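Local coordinates for protein cellobiose 2-epimerase (Ruminococcus albus, PDB 3VW5) that catalyses the reversible epimerization of cellobiose to 4-O-beta-D-glucopyranosyl-D-mannose, acting on the unmodified sugar, at residues Glu140-Asn145 with Glu187-Leu192; Leu33-Glu38 with His357-Tyr362; Glu5-Leu10 with Met62-Asp67. The protein carries 2 engineered substitutions. All blocks are in the same frame, centred on the assembly; numbering follows the deposited sequence.

Interaction 1 (Glu140-Asn145 with Glu187-Leu192); sequences EDIEKN and EAYTEL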
loop_
_atom_site.group_PDB
_atom_site.type_symbol
_atom_site.label_atom_id
_atom_site.label_comp_id
_atom_site.label_asym_id
_atom_site.label_seq_id
_atom_site.Cartn_x
_atom_site.Cartn_y
_atom_site.Cartn_z
ATOM N N GLU A 140 -1.065 -19.463 -4.314
ATOM C CA GLU A 140 -0.829 -20.506 -5.307
ATOM C C GLU A 140 -1.073 -20.011 -6.730
ATOM O O GLU A 140 -0.294 -20.305 -7.648
ATOM C CB GLU A 140 -1.679 -21.741 -5.015
ATOM C CG GLU A 140 -1.117 -22.577 -3.883
ATOM C CD GLU A 140 -1.815 -23.910 -3.731
ATOM O OE1 GLU A 140 -3.071 -23.956 -3.838
ATOM O OE2 GLU A 140 -1.097 -24.917 -3.504
ATOM N N ASP A 141 -2.151 -19.253 -6.906
ATOM C CA ASP A 141 -2.483 -18.693 -8.207
ATOM C C ASP A 141 -1.391 -17.771 -8.729
ATOM O O ASP A 141 -1.125 -17.752 -9.923
ATOM C CB ASP A 141 -3.820 -17.941 -8.167
ATOM C CG ASP A 141 -5.003 -18.868 -7.976
ATOM O OD1 ASP A 141 -4.788 -20.105 -8.049
ATOM O OD2 ASP A 141 -6.139 -18.368 -7.764
ATOM N N ILE A 142 -0.769 -16.996 -7.846
ATOM C CA ILE A 142 0.266 -16.064 -8.280
ATOM C C ILE A 142 1.478 -16.845 -8.757
ATOM O O ILE A 142 2.053 -16.556 -9.814
ATOM C CB ILE A 142 0.681 -15.065 -7.159
ATOM C CG1 ILE A 142 -0.348 -13.943 -7.024
ATOM C CG2 ILE A 142 2.032 -14.431 -7.447
ATOM C CD1 ILE A 142 -0.097 -13.060 -5.813
ATOM N N GLU A 143 1.855 -17.848 -7.977
ATOM C CA GLU A 143 3.037 -18.637 -8.288
ATOM C C GLU A 143 2.839 -19.523 -9.527
ATOM O O GLU A 143 3.770 -19.732 -10.294
ATOM C CB GLU A 143 3.477 -19.450 -7.079
ATOM C CG GLU A 143 3.767 -18.620 -5.831
ATOM C CD GLU A 143 4.972 -17.704 -5.969
ATOM O OE1 GLU A 143 6.086 -18.192 -6.267
ATOM O OE2 GLU A 143 4.808 -16.482 -5.767
ATOM N N LYS A 144 1.624 -20.012 -9.734
ATOM C CA LYS A 144 1.325 -20.822 -10.908
ATOM C C LYS A 144 1.362 -20.004 -12.205
ATOM O O LYS A 144 2.014 -20.386 -13.180
ATOM C CB LYS A 144 -0.064 -21.451 -10.763
ATOM C CG LYS A 144 -0.340 -22.622 -11.707
ATOM C CD LYS A 144 0.796 -23.624 -11.592
ATOM C CE LYS A 144 0.316 -25.067 -11.713
ATOM N NZ LYS A 144 0.112 -25.464 -13.137
ATOM N N ASN A 145 0.661 -18.877 -12.212
ATOM C CA ASN A 145 0.371 -18.187 -13.459
ATOM C C ASN A 145 1.193 -16.944 -13.787
ATOM O O ASN A 145 1.219 -16.525 -14.948
ATOM C CB ASN A 145 -1.130 -17.871 -13.556
ATOM C CG ASN A 145 -1.990 -19.119 -13.417
ATOM O OD1 ASN A 145 -2.092 -19.916 -14.344
ATOM N ND2 ASN A 145 -2.590 -19.304 -12.246
ATOM N N GLU A 187 5.103 -7.234 0.733
ATOM C CA GLU A 187 4.172 -6.783 1.749
ATOM C C GLU A 187 3.149 -7.868 2.107
ATOM O O GLU A 187 2.927 -8.154 3.285
ATOM C CB GLU A 187 3.466 -5.540 1.222
ATOM C CG GLU A 187 2.531 -4.835 2.170
ATOM C CD GLU A 187 1.757 -3.753 1.436
ATOM O OE1 GLU A 187 1.809 -2.561 1.843
ATOM O OE2 GLU A 187 1.103 -4.099 0.421
ATOM N N ALA A 188 2.534 -8.460 1.083
ATOM C CA ALA A 188 1.550 -9.541 1.254
ATOM C C ALA A 188 2.149 -10.807 1.865
ATOM O O ALA A 188 1.611 -11.342 2.829
ATOM C CB ALA A 188 0.836 -9.872 -0.082
ATOM N N TYR A 189 3.249 -11.288 1.290
ATOM C CA TYR A 189 3.863 -12.538 1.740
ATOM C C TYR A 189 4.376 -12.417 3.162
ATOM O O TYR A 189 4.306 -13.372 3.935
ATOM C CB TYR A 189 4.989 -12.988 0.805
ATOM C CG TYR A 189 4.496 -13.525 -0.509
ATOM C CD1 TYR A 189 5.331 -14.268 -1.337
ATOM C CD2 TYR A 189 3.189 -13.297 -0.926
ATOM C CE1 TYR A 189 4.883 -14.766 -2.552
ATOM C CE2 TYR A 189 2.719 -13.793 -2.137
ATOM C CZ TYR A 189 3.575 -14.522 -2.952
ATOM O OH TYR A 189 3.123 -15.014 -4.166
ATOM N N THR A 190 4.896 -11.243 3.504
ATOM C CA THR A 190 5.249 -10.956 4.886
ATOM C C THR A 190 4.062 -11.248 5.797
ATOM O O THR A 190 4.223 -11.858 6.846
ATOM C CB THR A 190 5.691 -9.495 5.085
ATOM O OG1 THR A 190 6.844 -9.240 4.286
ATOM C CG2 THR A 190 6.036 -9.234 6.547
ATOM N N GLU A 191 2.871 -10.828 5.388
ATOM C CA GLU A 191 1.694 -10.943 6.243
ATOM C C GLU A 191 1.196 -12.384 6.297
ATOM O O GLU A 191 0.739 -12.833 7.333
ATOM C CB GLU A 191 0.576 -9.978 5.785
ATOM C CG GLU A 191 -0.624 -9.845 6.724
ATOM C CD GLU A 191 -0.294 -9.112 8.030
ATOM O OE1 GLU A 191 -1.218 -8.914 8.866
ATOM O OE2 GLU A 191 0.885 -8.726 8.227
ATOM N N LEU A 192 1.279 -13.095 5.177
ATOM C CA LEU A 192 0.895 -14.502 5.110
ATOM C C LEU A 192 1.820 -15.325 5.986
ATOM O O LEU A 192 1.404 -16.304 6.576
ATOM C CB LEU A 192 0.996 -15.034 3.680
ATOM C CG LEU A 192 -0.142 -15.928 3.173
ATOM C CD1 LEU A 192 0.355 -16.853 2.058
ATOM C CD2 LEU A 192 -0.792 -16.711 4.299
#

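Interaction 2 (Leu33-Glu38 with His357-Tyr362); sequences LSYGLE and HTPHDY. Engineered in segment 33-38: Glu38 (natural residue Gly).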
loop_
_atom_site.group_PDB
_atom_site.type_symbol
_atom_site.label_atom_id
_atom_site.label_comp_id
_atom_site.label_asym_id
_atom_site.label_seq_id
_atom_site.Cartn_x
_atom_site.Cartn_y
_atom_site.Cartn_z
ATOM N N LEU A 33 -16.159 8.814 -4.092
ATOM C CA LEU A 33 -16.488 10.080 -3.450
ATOM C C LEU A 33 -15.624 11.168 -4.087
ATOM O O LEU A 33 -14.396 11.199 -3.886
ATOM C CB LEU A 33 -16.227 10.022 -1.943
ATOM C CG LEU A 33 -16.527 11.330 -1.189
ATOM C CD1 LEU A 33 -18.028 11.591 -1.123
ATOM C CD2 LEU A 33 -15.926 11.341 0.207
ATOM N N SER A 34 -16.261 12.046 -4.858
ATOM C CA SER A 34 -15.560 13.130 -5.562
ATOM C C SER A 34 -14.837 14.122 -4.637
ATOM O O SER A 34 -15.067 14.157 -3.417
ATOM C CB SER A 34 -16.541 13.900 -6.450
ATOM O OG SER A 34 -17.312 14.825 -5.689
ATOM N N TYR A 35 -13.967 14.931 -5.239
ATOM C CA TYR A 35 -13.283 16.012 -4.535
ATOM C C TYR A 35 -14.284 16.940 -3.846
ATOM O O TYR A 35 -14.093 17.314 -2.683
ATOM C CB TYR A 35 -12.421 16.821 -5.499
ATOM C CG TYR A 35 -11.927 18.124 -4.903
ATOM C CD1 TYR A 35 -10.728 18.174 -4.177
ATOM C CD2 TYR A 35 -12.651 19.304 -5.060
ATOM C CE1 TYR A 35 -10.262 19.346 -3.626
ATOM C CE2 TYR A 35 -12.199 20.493 -4.506
ATOM C CZ TYR A 35 -11.000 20.513 -3.789
ATOM O OH TYR A 35 -10.538 21.696 -3.235
ATOM N N GLY A 36 -15.343 17.308 -4.574
ATOM C CA GLY A 36 -16.419 18.124 -4.032
ATOM C C GLY A 36 -17.343 17.397 -3.054
ATOM O O GLY A 36 -18.390 17.917 -2.656
ATOM N N LEU A 37 -16.944 16.190 -2.670
ATOM C CA LEU A 37 -17.644 15.388 -1.663
ATOM C C LEU A 37 -19.037 14.923 -2.098
ATOM O O LEU A 37 -19.893 14.657 -1.260
ATOM C CB LEU A 37 -17.686 16.101 -0.301
ATOM C CG LEU A 37 -16.322 16.485 0.286
ATOM C CD1 LEU A 37 -16.472 17.106 1.661
ATOM C CD2 LEU A 37 -15.385 15.273 0.349
ATOM N N GLU A 38 -19.239 14.828 -3.411
ATOM C CA GLU A 38 -20.434 14.215 -3.991
ATOM C C GLU A 38 -20.213 12.700 -4.143
ATOM O O GLU A 38 -19.250 12.257 -4.780
ATOM C CB GLU A 38 -20.757 14.858 -5.351
ATOM C CG GLU A 38 -22.186 15.386 -5.506
ATOM C CD GLU A 38 -23.152 14.354 -6.131
ATOM O OE1 GLU A 38 -23.692 13.484 -5.380
ATOM O OE2 GLU A 38 -23.378 14.411 -7.378
ATOM N N HIS A 357 0.308 24.805 -1.555
ATOM C CA HIS A 357 -0.693 24.498 -0.542
ATOM C C HIS A 357 -2.122 24.575 -1.026
ATOM O O HIS A 357 -3.046 24.778 -0.235
ATOM C CB HIS A 357 -0.513 25.371 0.701
ATOM C CG HIS A 357 0.858 25.304 1.284
ATOM N ND1 HIS A 357 1.544 26.420 1.699
ATOM C CD2 HIS A 357 1.677 24.246 1.514
ATOM C CE1 HIS A 357 2.727 26.059 2.176
ATOM N NE2 HIS A 357 2.828 24.747 2.076
ATOM N N THR A 358 -2.323 24.413 -2.322
ATOM C CA THR A 358 -3.687 24.378 -2.799
ATOM C C THR A 358 -4.011 23.007 -3.382
ATOM O O THR A 358 -3.226 22.442 -4.140
ATOM C CB THR A 358 -4.047 25.608 -3.692
ATOM O OG1 THR A 358 -4.498 25.191 -4.983
ATOM C CG2 THR A 358 -2.879 26.559 -3.806
ATOM N N PRO A 359 -5.154 22.446 -2.963
ATOM C CA PRO A 359 -5.551 21.080 -3.319
ATOM C C PRO A 359 -5.861 20.996 -4.798
ATOM O O PRO A 359 -6.369 21.965 -5.343
ATOM C CB PRO A 359 -6.832 20.849 -2.485
ATOM C CG PRO A 359 -6.751 21.842 -1.364
ATOM C CD PRO A 359 -6.068 23.050 -1.978
ATOM N N HIS A 360 -5.537 19.865 -5.422
ATOM C CA HIS A 360 -5.928 19.579 -6.794
ATOM C C HIS A 360 -7.389 19.212 -6.765
ATOM O O HIS A 360 -7.754 18.130 -6.321
ATOM C CB HIS A 360 -5.149 18.389 -7.354
ATOM C CG HIS A 360 -3.733 18.696 -7.723
ATOM N ND1 HIS A 360 -2.858 17.725 -8.161
ATOM C CD2 HIS A 360 -3.038 19.858 -7.733
ATOM C CE1 HIS A 360 -1.686 18.274 -8.423
ATOM N NE2 HIS A 360 -1.767 19.569 -8.172
ATOM N N ASP A 361 -8.230 20.106 -7.256
ATOM C CA ASP A 361 -9.670 19.911 -7.175
ATOM C C ASP A 361 -10.181 18.874 -8.172
ATOM O O ASP A 361 -11.390 18.708 -8.331
ATOM C CB ASP A 361 -10.401 21.258 -7.351
ATOM C CG ASP A 361 -10.345 21.801 -8.800
ATOM O OD1 ASP A 361 -11.157 22.703 -9.112
ATOM O OD2 ASP A 361 -9.516 21.335 -9.620
ATOM N N TYR A 362 -9.269 18.185 -8.845
ATOM C CA TYR A 362 -9.673 17.155 -9.799
ATOM C C TYR A 362 -9.345 15.728 -9.343
ATOM O O TYR A 362 -9.507 14.776 -10.105
ATOM C CB TYR A 362 -9.055 17.418 -11.174
ATOM C CG TYR A 362 -7.550 17.560 -11.154
ATOM C CD1 TYR A 362 -6.946 18.801 -10.959
ATOM C CD2 TYR A 362 -6.730 16.458 -11.333
ATOM C CE1 TYR A 362 -5.560 18.931 -10.947
ATOM C CE2 TYR A 362 -5.353 16.574 -11.320
ATOM C CZ TYR A 362 -4.767 17.805 -11.130
ATOM O OH TYR A 362 -3.386 17.909 -11.129
#

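Interaction 3 (Glu5-Leu10 with Met62-Asp67); sequences EIRQEL and MTLGGD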
loop_
_atom_site.group_PDB
_atom_site.type_symbol
_atom_site.label_atom_id
_atom_site.label_comp_id
_atom_site.label_asym_id
_atom_site.label_seq_id
_atom_site.Cartn_x
_atom_site.Cartn_y
_atom_site.Cartn_z
ATOM N N GLU A 5 -2.075 12.778 18.944
ATOM C CA GLU A 5 -2.770 13.474 17.858
ATOM C C GLU A 5 -3.148 12.519 16.731
ATOM O O GLU A 5 -4.281 12.537 16.226
ATOM C CB GLU A 5 -1.907 14.612 17.302
ATOM C CG GLU A 5 -1.524 15.667 18.339
ATOM C CD GLU A 5 -0.479 16.648 17.830
ATOM O OE1 GLU A 5 -0.072 16.526 16.652
ATOM O OE2 GLU A 5 -0.060 17.538 18.611
ATOM N N ILE A 6 -2.195 11.674 16.354
ATOM C CA ILE A 6 -2.417 10.744 15.263
ATOM C C ILE A 6 -3.490 9.724 15.629
ATOM O O ILE A 6 -4.353 9.401 14.805
ATOM C CB ILE A 6 -1.098 10.086 14.815
ATOM C CG1 ILE A 6 -0.332 11.047 13.906
ATOM C CG2 ILE A 6 -1.357 8.778 14.101
ATOM C CD1 ILE A 6 1.108 10.674 13.703
ATOM N N ARG A 7 -3.456 9.251 16.872
ATOM C CA ARG A 7 -4.447 8.297 17.361
ATOM C C ARG A 7 -5.840 8.909 17.265
ATOM O O ARG A 7 -6.823 8.222 16.966
ATOM C CB ARG A 7 -4.134 7.883 18.804
ATOM C CG ARG A 7 -4.979 6.720 19.329
ATOM C CD ARG A 7 -4.625 6.358 20.773
ATOM N NE ARG A 7 -4.272 4.943 20.962
ATOM C CZ ARG A 7 -5.163 3.962 21.119
ATOM N NH1 ARG A 7 -6.468 4.243 21.083
ATOM N NH2 ARG A 7 -4.757 2.698 21.306
ATOM N N GLN A 8 -5.908 10.219 17.504
ATOM C CA GLN A 8 -7.161 10.968 17.412
ATOM C C GLN A 8 -7.656 11.080 15.974
ATOM O O GLN A 8 -8.862 10.940 15.691
ATOM C CB GLN A 8 -6.963 12.365 17.971
ATOM C CG GLN A 8 -7.613 12.580 19.308
ATOM C CD GLN A 8 -8.341 13.906 19.368
ATOM O OE1 GLN A 8 -9.074 14.259 18.442
ATOM N NE2 GLN A 8 -8.131 14.655 20.448
ATOM N N GLU A 9 -6.710 11.347 15.073
ATOM C CA GLU A 9 -7.016 11.440 13.652
ATOM C C GLU A 9 -7.573 10.107 13.141
ATOM O O GLU A 9 -8.535 10.069 12.374
ATOM C CB GLU A 9 -5.774 11.870 12.862
ATOM C CG GLU A 9 -6.000 11.947 11.359
ATOM C CD GLU A 9 -7.106 12.912 10.985
ATOM O OE1 GLU A 9 -7.717 12.735 9.908
ATOM O OE2 GLU A 9 -7.362 13.846 11.774
ATOM N N LEU A 10 -6.980 9.012 13.597
ATOM C CA LEU A 10 -7.488 7.693 13.256
ATOM C C LEU A 10 -8.886 7.455 13.830
ATOM O O LEU A 10 -9.812 7.122 13.078
ATOM C CB LEU A 10 -6.512 6.608 13.721
ATOM C CG LEU A 10 -6.609 5.177 13.176
ATOM C CD1 LEU A 10 -6.629 4.196 14.328
ATOM C CD2 LEU A 10 -7.778 4.928 12.231
ATOM N N MET A 62 -7.558 -4.958 15.350
ATOM C CA MET A 62 -6.456 -5.522 16.122
ATOM C C MET A 62 -5.685 -4.461 16.918
ATOM O O MET A 62 -4.867 -4.792 17.768
ATOM C CB MET A 62 -5.490 -6.296 15.218
ATOM C CG MET A 62 -6.026 -7.621 14.679
ATOM S SD MET A 62 -4.754 -8.638 13.855
ATOM C CE MET A 62 -4.483 -7.740 12.319
ATOM N N THR A 63 -5.933 -3.185 16.654
ATOM C CA THR A 63 -5.140 -2.144 17.299
ATOM C C THR A 63 -5.922 -1.441 18.411
ATOM O O THR A 63 -5.388 -1.142 19.483
ATOM C CB THR A 63 -4.628 -1.126 16.255
ATOM O OG1 THR A 63 -3.812 -1.812 15.301
ATOM C CG2 THR A 63 -3.809 -0.021 16.911
ATOM N N LEU A 64 -7.201 -1.217 18.152
ATOM C CA LEU A 64 -8.038 -0.431 19.038
ATOM C C LEU A 64 -9.122 -1.289 19.690
ATOM O O LEU A 64 -9.671 -0.929 20.738
ATOM C CB LEU A 64 -8.691 0.687 18.232
ATOM C CG LEU A 64 -7.740 1.454 17.322
ATOM C CD1 LEU A 64 -8.532 2.399 16.474
ATOM C CD2 LEU A 64 -6.692 2.194 18.126
ATOM N N GLY A 65 -9.426 -2.424 19.063
ATOM C CA GLY A 65 -10.565 -3.219 19.469
ATOM C C GLY A 65 -11.844 -2.520 19.045
ATOM O O GLY A 65 -11.805 -1.434 18.465
ATOM N N GLY A 66 -12.982 -3.142 19.326
ATOM C CA GLY A 66 -14.259 -2.570 18.965
ATOM C C GLY A 66 -14.945 -3.425 17.925
ATOM O O GLY A 66 -14.635 -3.345 16.741
ATOM N N ASP A 67 -15.874 -4.257 18.371
ATOM C CA ASP A 67 -16.624 -5.134 17.480
ATOM C C ASP A 67 -17.041 -4.480 16.170
ATOM O O ASP A 67 -17.061 -5.133 15.131
ATOM C CB ASP A 67 -17.865 -5.686 18.196
ATOM C CG ASP A 67 -17.516 -6.732 19.235
ATOM O OD1 ASP A 67 -16.327 -7.148 19.294
ATOM O OD2 ASP A 67 -18.436 -7.155 19.973
#

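Interaction 1 (Glu140-Asn145 with Glu187-Leu192)
Tyr189 reaches across from helix 179-196 to the last turns of helix 129-145 and donates a hydrogen bond to Glu143. The bond from Tyr189 OH to Glu143 OE2 is 2.7 Å long. OE2 lies at the edge of the phenol ring, in its plane, and is met on its anti side, 22° out of the carboxylate plane. The two flat groups are turned 61° against each other. The same hydroxyl also rests on Ile142, whose CG2 is 3.5 Å from Tyr189 OH, so the tip of the ring has an acceptor and an aliphatic branch as neighbours. Tyrosine suits the place because the CA atoms of Ile142 and Tyr189 are 11.2 Å apart, a gap that takes a long side chain to bridge. From helix 129-145, a bend in the Glu143 chain (chi2 -67°) brings the carboxylate round toward the phenol.

Farther out, Phe139 meets the Tyr189 ring edge to face, while Ile142 packs on Ile112 and Ile116 of helix 109-126. Glu143 OE1 forms a salt bridge with Arg204 of helix 199-216, and OE2 is hydrogen-bonded to Tyr152 OH as well. With an alanine here in place of Glu143, both tyrosine hydroxyls would probably lose a common acceptor and Arg204 its countercharge. Two hydroxyl groups and a guanidinium thus gather on one carboxylate, which is likely to favour its ionised form.

Interaction 2 (Leu33-Glu38 with His357-Tyr362)
The ring of Tyr35 lies flat against the backbone of Asp361, and this CH-pi contact dominates the meeting of the two loops. Asp361 CA stands 3.4 Å from the centroid of the Tyr35 ring and 2° off its normal. Asp361 CB lies over the same face, 3.5 Å from Tyr35 CE2. The Asp361 carboxylate is turned off the ring, its CG set between the backbone N and the carbonyl carbon (chi1 72°), which leaves the aliphatic part of the residue to meet the aromatic face.

Apolar contact adds to this at the ring edge, where Pro359 CB is 3.9 Å from Tyr35 CE1. Proline offers a compact hydrocarbon surface. Arg344 makes a cation-pi interaction with Tyr35 and also bonds to its carbonyl O.

No hydrogen bond joins the two segments; those within 33-38 shape the turn that carries the ring. Leu37 N binds Ser34 O at 2.9 Å, closing a type I beta turn with Tyr35 and Gly36 at its centre, and Glu38 N, of an engineered residue, binds Ser34 OG at 3.0 Å. Ser34 N in turn binds Glu38 O at 3.0 Å. Ser34 O is also held by Thr365 OG1.

The arrangement is that of a turn presenting an aromatic to a neighbouring surface loop. It joins the loop following the first helix of the (alpha/alpha)6 barrel to the loop that leads into the last.

Interaction 3 (Glu5-Leu10 with Met62-Asp67)
Leu64 offers its two methyl branches to two different residues of helix 2-19: CD1 to Leu10 and CD2 to Arg7. The leucine pair meets tip to tip, with Leu10 CD1 3.4 Å from Leu64 CD1. Leu10 has its CG anti to the backbone N (chi1 -164°), a setting that extends the side chain across the gap between the helices. Leu64 takes the other common choice, with CG beside its own backbone N.

Arg7 behaves differently. Its chain runs out straight through the first two torsions and then bends at chi3 (-125°), which lays the guanidinium over Leu64 instead of carrying it past. Leu64 CD2 sits over one face of that flat group, 3.6 Å from Arg7 NH1 and 3.8 Å from Arg7 NH2. The methyl thus touches the weakly hydrated face. The two side chains slide past each other in opposite directions. An arginine fits this exposed position, since its flat guanidinium can lie with one face on a methyl while the N-H groups in its plane remain able to meet water or other acceptors; a leucine suits the buried position of Leu10.

Helix 47-64 ends immediately after Leu64. Gly65 leaves helical geometry with positive phi (73°), which favours glycine, and at the backbone angles of Gly66 a side chain would press against the carbonyl O of the preceding residue.

Around the contact of Leu10, Arg7 and Leu64, Leu10 packs on Cys379 and Arg7 on Ile383, both of helix 373-385, while Leu64 also touches Thr11 and Ile15 farther along helix 2-19. The N-terminal helix, whose Ile6 and Glu9 touch Trp333 of helix 323-340, is packed against both helix 47-64 and helix 373-385, the first and last members of the inner ring of the barrel.

How the interactions relate
Interaction 1 is the buried contact, interaction 3 is partly buried and interaction 2 lies at the surface. Interactions 1 and 3 each join an outer helix of the barrel to an inner one, but no helix is common to them; interaction 2 ties loops together on the opposite side of the chain's centre from interaction 1, and the centres of these two contacts lie about 35 Å apart. The enclosed site uses a directed hydrogen bond to a charged group, the intermediate one methyl packing with a guanidinium face at its margin, and the surface one an aromatic ring on backbone carbon. Along the chain interactions 2 and 3 cross: 33-38 falls between 5-10 and 62-67, yet pairs with 357-362.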